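Local coordinates for 4-phosphoerythronate dehydrogenase (Lactobacillus jensenii, PDB 4PRL), which probably catalyses the NAD-dependent oxidation of 4-phospho-D-erythronate, as a member of the D-isomer specific 2-hydroxyacid dehydrogenase family, at residues I152-I157 and V172-V177; I202-P207 and L230-R235. All coordinates share one frame; numbering follows the deposited sequence.

Contact 1: I152-I157 and V172-V177. With NAD (nicotinamide-adenine-dinucleotide), chain C.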
# COMPACT_ATOMS: atom_id res chain seq x y z
N ILE A 152 -5.33 -20.69 2.82
CA ILE A 152 -6.32 -21.71 2.55
C ILE A 152 -7.67 -21.14 2.91
O ILE A 152 -8.01 -20.97 4.09
CB ILE A 152 -6.06 -22.96 3.39
CG1 ILE A 152 -4.63 -23.46 3.14
CG2 ILE A 152 -7.10 -24.02 3.10
CD1 ILE A 152 -4.32 -23.63 1.68
N GLY A 153 -8.41 -20.75 1.89
CA GLY A 153 -9.64 -20.03 2.05
C GLY A 153 -9.30 -18.56 2.04
O GLY A 153 -8.21 -18.19 2.42
N VAL A 154 -10.23 -17.72 1.63
CA VAL A 154 -10.00 -16.30 1.69
C VAL A 154 -11.03 -15.66 2.59
O VAL A 154 -10.84 -15.56 3.79
CB VAL A 154 -10.07 -15.67 0.30
CG1 VAL A 154 -9.76 -14.20 0.37
CG2 VAL A 154 -9.11 -16.37 -0.63
N GLY A 155 -12.15 -15.26 2.02
CA GLY A 155 -13.22 -14.69 2.80
C GLY A 155 -12.90 -13.27 3.16
O GLY A 155 -11.98 -12.70 2.62
N HIS A 156 -13.68 -12.70 4.07
CA HIS A 156 -13.45 -11.34 4.50
C HIS A 156 -12.12 -11.15 5.20
O HIS A 156 -11.44 -10.17 4.98
CB HIS A 156 -14.54 -10.93 5.49
CG HIS A 156 -15.89 -10.74 4.88
ND1 HIS A 156 -16.25 -9.59 4.23
CD2 HIS A 156 -16.98 -11.54 4.87
CE1 HIS A 156 -17.50 -9.70 3.81
NE2 HIS A 156 -17.96 -10.88 4.19
N ILE A 157 -11.80 -12.07 6.09
CA ILE A 157 -10.57 -12.09 6.85
C ILE A 157 -9.31 -12.39 6.05
O ILE A 157 -8.29 -11.75 6.20
CB ILE A 157 -10.72 -13.05 8.03
CG1 ILE A 157 -11.96 -12.67 8.82
CG2 ILE A 157 -9.49 -13.05 8.91
CD1 ILE A 157 -12.07 -13.33 10.17
N VAL A 172 1.43 -13.20 -2.33
CA VAL A 172 0.37 -13.90 -1.64
C VAL A 172 -0.32 -14.86 -2.59
O VAL A 172 -0.75 -14.46 -3.65
CB VAL A 172 -0.63 -12.91 -1.07
CG1 VAL A 172 -1.74 -13.63 -0.33
CG2 VAL A 172 0.09 -11.98 -0.12
N LEU A 173 -0.38 -16.14 -2.22
CA LEU A 173 -1.13 -17.13 -2.99
C LEU A 173 -2.31 -17.55 -2.14
O LEU A 173 -2.21 -17.57 -0.92
CB LEU A 173 -0.27 -18.36 -3.31
CG LEU A 173 1.06 -18.19 -4.09
CD1 LEU A 173 1.71 -19.54 -4.33
CD2 LEU A 173 0.86 -17.43 -5.40
N ALA A 174 -3.42 -17.88 -2.78
CA ALA A 174 -4.60 -18.32 -2.05
C ALA A 174 -5.33 -19.44 -2.77
O ALA A 174 -5.46 -19.42 -4.01
CB ALA A 174 -5.55 -17.15 -1.83
N TYR A 175 -5.79 -20.42 -1.99
CA TYR A 175 -6.68 -21.43 -2.49
C TYR A 175 -8.06 -21.13 -1.96
O TYR A 175 -8.23 -20.83 -0.79
CB TYR A 175 -6.27 -22.86 -2.08
CG TYR A 175 -7.34 -23.90 -2.45
CD1 TYR A 175 -7.52 -24.29 -3.79
CD2 TYR A 175 -8.18 -24.44 -1.49
CE1 TYR A 175 -8.50 -25.21 -4.14
CE2 TYR A 175 -9.16 -25.36 -1.84
CZ TYR A 175 -9.32 -25.73 -3.16
OH TYR A 175 -10.31 -26.64 -3.51
N ASP A 176 -9.04 -21.19 -2.85
CA ASP A 176 -10.45 -21.04 -2.50
C ASP A 176 -11.32 -21.81 -3.50
O ASP A 176 -10.88 -22.07 -4.62
CB ASP A 176 -10.85 -19.57 -2.48
CG ASP A 176 -11.99 -19.29 -1.51
OD1 ASP A 176 -12.10 -20.01 -0.50
OD2 ASP A 176 -12.77 -18.35 -1.77
N VAL A 177 -12.54 -22.17 -3.11
CA VAL A 177 -13.44 -22.85 -4.03
C VAL A 177 -14.40 -21.88 -4.71
O VAL A 177 -15.21 -22.30 -5.53
CB VAL A 177 -14.20 -24.02 -3.35
CG1 VAL A 177 -13.22 -25.13 -2.98
CG2 VAL A 177 -14.97 -23.56 -2.12
PA NAD C . -15.92 -16.67 5.48
O1A NAD C . -17.02 -17.55 6.00
O2A NAD C . -16.18 -15.23 5.19
O5B NAD C . -15.28 -17.36 4.18
C5B NAD C . -14.29 -18.37 4.31
C4B NAD C . -13.73 -18.79 2.95
O4B NAD C . -13.28 -20.14 3.00
C3B NAD C . -14.81 -18.74 1.90
O3B NAD C . -14.50 -17.75 0.94
C2B NAD C . -14.77 -20.06 1.20
O2B NAD C . -14.63 -19.79 -0.18
C1B NAD C . -13.52 -20.74 1.73
N9A NAD C . -13.68 -22.22 1.71
C8A NAD C . -14.86 -22.87 1.74
N7A NAD C . -14.69 -24.21 1.66
C5A NAD C . -13.38 -24.44 1.56
C6A NAD C . -12.53 -25.63 1.44
N6A NAD C . -13.05 -26.87 1.41
N1A NAD C . -11.20 -25.45 1.36
C2A NAD C . -10.67 -24.23 1.38
N3A NAD C . -11.38 -23.11 1.48
C4A NAD C . -12.72 -23.14 1.58
O3 NAD C . -14.70 -16.82 6.51
PN NAD C . -13.57 -15.69 6.68
O1N NAD C . -12.44 -15.95 5.72
O2N NAD C . -14.29 -14.37 6.72
O5D NAD C . -13.04 -16.06 8.14
C5D NAD C . -11.78 -16.72 8.32
C4D NAD C . -11.87 -17.63 9.53
O4D NAD C . -11.72 -16.90 10.75
C3D NAD C . -13.22 -18.33 9.61
O3D NAD C . -13.05 -19.74 9.70
C2D NAD C . -13.82 -17.86 10.90
O2D NAD C . -14.53 -18.92 11.52
C1D NAD C . -12.59 -17.50 11.71
N1N NAD C . -12.84 -16.70 12.91
C2N NAD C . -11.86 -16.57 13.79
C3N NAD C . -12.02 -15.85 14.96
C7N NAD C . -10.90 -15.71 15.94
O7N NAD C . -10.93 -14.79 16.73
N7N NAD C . -9.91 -16.58 15.92
C4N NAD C . -13.23 -15.24 15.23
C5N NAD C . -14.24 -15.39 14.30
C6N NAD C . -14.02 -16.13 13.16
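Gly153 N donates to Tyr175 O at 2.7 Å with an N-H...O angle of 151°, tying together the carboxyl ends of two parallel strands just where 152-157 turns into its glycine-rich loop. Beside this bond Val154 CG2 packs 3.8 Å from Ala174 CB. The same methyl lies 4.1 Å from Asp176 CB, the valine crossing the aspartate side chain at about a right angle. From that CB, Asp176 runs out to the coenzyme: CG, anti to the backbone N (chi1 -152°), comes 3.0 Å from NAD O2B on the adenosine ribose. OD1 accepts from NAD O2B, although its position is doubtful because it is modelled too close to the sugar; OD2 takes a weak bond from NAD O3B at 3.3 Å. Tyr175 turns a ring edge to the adenine, CE2 being 3.7 Å from NAD C2A. A side chain at Gly153 would strike NAD O4B, and weak bonds from His156 N and Ile157 N reach NAD O2N at the amino-terminal end of the helix, consistent with a GxGxxG Rossmann loop. An acid after the second strand, facing both ribose hydroxyls, is consistent with a preference for NAD, since the 2'-phosphate of NADP would probably be repelled.

Contact 2: I202-P207 and L230-R235. With NAD (nicotinamide-adenine-dinucleotide), chain C.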
# COMPACT_ATOMS: atom_id res chain seq x y z
N ILE A 202 1.71 -19.87 6.12
CA ILE A 202 0.41 -20.40 5.73
C ILE A 202 -0.62 -20.00 6.75
O ILE A 202 -0.48 -20.31 7.95
CB ILE A 202 0.43 -21.93 5.67
CG1 ILE A 202 1.22 -22.41 4.44
CG2 ILE A 202 -0.99 -22.47 5.61
CD1 ILE A 202 1.84 -23.77 4.65
N SER A 203 -1.68 -19.35 6.28
CA SER A 203 -2.75 -18.93 7.16
C SER A 203 -4.10 -19.46 6.67
O SER A 203 -4.46 -19.25 5.51
CB SER A 203 -2.77 -17.42 7.28
OG SER A 203 -3.50 -17.01 8.41
N LEU A 204 -4.83 -20.10 7.60
CA LEU A 204 -6.10 -20.78 7.36
C LEU A 204 -7.29 -19.86 7.55
O LEU A 204 -7.37 -19.16 8.56
CB LEU A 204 -6.26 -21.90 8.35
CG LEU A 204 -5.11 -22.89 8.50
CD1 LEU A 204 -5.53 -23.95 9.50
CD2 LEU A 204 -4.74 -23.53 7.18
N HIS A 205 -8.22 -19.89 6.60
CA HIS A 205 -9.39 -19.02 6.63
C HIS A 205 -10.63 -19.72 6.02
O HIS A 205 -11.47 -19.12 5.32
CB HIS A 205 -9.04 -17.68 5.96
CG HIS A 205 -7.91 -16.97 6.63
ND1 HIS A 205 -8.07 -16.29 7.81
CD2 HIS A 205 -6.59 -16.93 6.34
CE1 HIS A 205 -6.90 -15.83 8.21
NE2 HIS A 205 -5.99 -16.20 7.34
N THR A 206 -10.72 -21.00 6.40
CA THR A 206 -11.66 -21.96 5.86
C THR A 206 -12.66 -22.26 6.94
O THR A 206 -12.29 -22.52 8.09
CB THR A 206 -10.90 -23.25 5.47
OG1 THR A 206 -10.43 -23.12 4.13
CG2 THR A 206 -11.78 -24.48 5.58
N PRO A 207 -13.96 -22.25 6.59
CA PRO A 207 -14.93 -22.53 7.62
C PRO A 207 -14.81 -23.99 8.02
O PRO A 207 -14.38 -24.82 7.22
CB PRO A 207 -16.25 -22.25 6.92
CG PRO A 207 -15.99 -22.60 5.50
CD PRO A 207 -14.57 -22.19 5.25
N LEU A 230 2.93 -21.91 10.25
CA LEU A 230 1.50 -22.18 10.10
C LEU A 230 0.71 -21.32 11.08
O LEU A 230 0.92 -21.41 12.30
CB LEU A 230 1.18 -23.66 10.34
CG LEU A 230 -0.31 -23.95 10.62
CD1 LEU A 230 -1.12 -23.71 9.36
CD2 LEU A 230 -0.57 -25.35 11.13
N ILE A 231 -0.20 -20.51 10.54
CA ILE A 231 -1.04 -19.64 11.34
C ILE A 231 -2.49 -20.09 11.26
O ILE A 231 -3.02 -20.26 10.17
CB ILE A 231 -1.01 -18.20 10.82
CG1 ILE A 231 0.39 -17.58 10.90
CG2 ILE A 231 -2.03 -17.37 11.59
CD1 ILE A 231 1.04 -17.57 12.29
N ASN A 232 -3.12 -20.28 12.42
CA ASN A 232 -4.53 -20.68 12.47
C ASN A 232 -5.26 -19.77 13.39
O ASN A 232 -5.27 -19.97 14.62
CB ASN A 232 -4.72 -22.11 12.95
CG ASN A 232 -6.17 -22.58 12.81
OD1 ASN A 232 -6.98 -21.92 12.14
ND2 ASN A 232 -6.50 -23.72 13.42
N ALA A 233 -5.86 -18.76 12.80
CA ALA A 233 -6.79 -17.91 13.53
C ALA A 233 -8.17 -18.15 12.96
O ALA A 233 -8.95 -17.22 12.88
CB ALA A 233 -6.41 -16.44 13.39
N ALA A 234 -8.45 -19.39 12.57
CA ALA A 234 -9.77 -19.73 12.07
C ALA A 234 -10.57 -20.60 13.07
O ALA A 234 -11.33 -20.09 13.88
CB ALA A 234 -9.66 -20.42 10.71
N ARG A 235 -10.38 -21.91 13.00
CA ARG A 235 -11.07 -22.83 13.85
C ARG A 235 -10.11 -23.96 14.16
O ARG A 235 -9.52 -24.54 13.26
CB ARG A 235 -12.31 -23.39 13.13
CG ARG A 235 -13.37 -22.37 12.72
CD ARG A 235 -14.02 -21.72 13.92
NE ARG A 235 -14.76 -22.67 14.73
CZ ARG A 235 -15.97 -23.15 14.43
NH1 ARG A 235 -16.56 -23.99 15.26
NH2 ARG A 235 -16.58 -22.79 13.31
PA NAD C . -15.92 -16.67 5.48
O1A NAD C . -17.02 -17.55 6.00
O2A NAD C . -16.18 -15.23 5.19
O5B NAD C . -15.28 -17.36 4.18
C5B NAD C . -14.29 -18.37 4.31
C4B NAD C . -13.73 -18.79 2.95
O4B NAD C . -13.28 -20.14 3.00
C3B NAD C . -14.81 -18.74 1.90
O3B NAD C . -14.50 -17.75 0.94
C2B NAD C . -14.77 -20.06 1.20
O2B NAD C . -14.63 -19.79 -0.18
C1B NAD C . -13.52 -20.74 1.73
N9A NAD C . -13.68 -22.22 1.71
C8A NAD C . -14.86 -22.87 1.74
N7A NAD C . -14.69 -24.21 1.66
C5A NAD C . -13.38 -24.44 1.56
C6A NAD C . -12.53 -25.63 1.44
N6A NAD C . -13.05 -26.87 1.41
N1A NAD C . -11.20 -25.45 1.36
C2A NAD C . -10.67 -24.23 1.38
N3A NAD C . -11.38 -23.11 1.48
C4A NAD C . -12.72 -23.14 1.58
O3 NAD C . -14.70 -16.82 6.51
PN NAD C . -13.57 -15.69 6.68
O1N NAD C . -12.44 -15.95 5.72
O2N NAD C . -14.29 -14.37 6.72
O5D NAD C . -13.04 -16.06 8.14
C5D NAD C . -11.78 -16.72 8.32
C4D NAD C . -11.87 -17.63 9.53
O4D NAD C . -11.72 -16.90 10.75
C3D NAD C . -13.22 -18.33 9.61
O3D NAD C . -13.05 -19.74 9.70
C2D NAD C . -13.82 -17.86 10.90
O2D NAD C . -14.53 -18.92 11.52
C1D NAD C . -12.59 -17.50 11.71
N1N NAD C . -12.84 -16.70 12.91
C2N NAD C . -11.86 -16.57 13.79
C3N NAD C . -12.02 -15.85 14.96
C7N NAD C . -10.90 -15.71 15.94
O7N NAD C . -10.93 -14.79 16.73
N7N NAD C . -9.91 -16.58 15.92
C4N NAD C . -13.23 -15.24 15.23
C5N NAD C . -14.24 -15.39 14.30
C6N NAD C . -14.02 -16.13 13.16
O HOH W 1 -5.46 -18.16 10.20
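Leu204 and Leu230 lie on one face of the parallel sheet with their side chains at an oblique angle, Leu204 CG 4.2 Å from Leu230 CD1. That same CD1 meets Ile202 CG2 at 4.0 Å, while Ser203 and Ile231 occupy the other face, with the serine OG against Ile231 CG2. The backbone evidence for the pairing is two hydrogen bonds, Ile231 N to Ile202 O at 2.6 Å and Leu204 N to Ile231 O at 3.1 Å. Beyond Leu204 N, side chains and a water add to the joining of the two segments. Leu204 CD1 packs against the amide of Asn232, 3.6 Å from both CG and OD1. With CG anti to the backbone N (chi1 -172°), this amide folds over its own turn: OD1 accepts from Ala234 N, which lies above the carbonyl plane, forming an Asx turn, and ND2 donates in the amide plane to Arg235 O. Replacing Asn232 with an alanine would remove both bonds and is likely to leave Ala234 N and Arg235 O without these mates, freeing the turn beside the nicotinamide to shift. On the Ser203 face, OG accepts from His205 NE2, 35° out of the imidazole plane, and donates to a water that also bonds Leu204 O, Ile231 O and Ala233 N. Ala234 CB rests 3.4 Å from Leu204 O. Buried backbone polar atoms are thus satisfied by an asparagine and one water held by a serine, beside Ala233, whose O takes a weak bond from NAD N7N; Thr206 O separately takes a weak one from NAD O3D.

The centres of the two contacts lie about 10 Å apart in one seven-stranded parallel sheet. Along the chain they come in series: contact 1 closes the beta-alpha-beta unit of strand 148-152, helix 155-167 and strand 171-175 before contact 2 opens with strand 201-204 and ends with strand 229-232. Because strands 148-152 and 201-204 are neighbours in the sheet, the contacts meet directly, through probable hydrogen bonds from His205 N to Ile152 O (2.7 Å) and from Ile152 N to Ser203 O (3.2 Å). Both touch the same NAD at the carboxyl ends of the strands, contact 1 mainly at the adenosine and pyrophosphate, contact 2 from the adenosine along to the nicotinamide, as in a Rossmann-type coenzyme cleft.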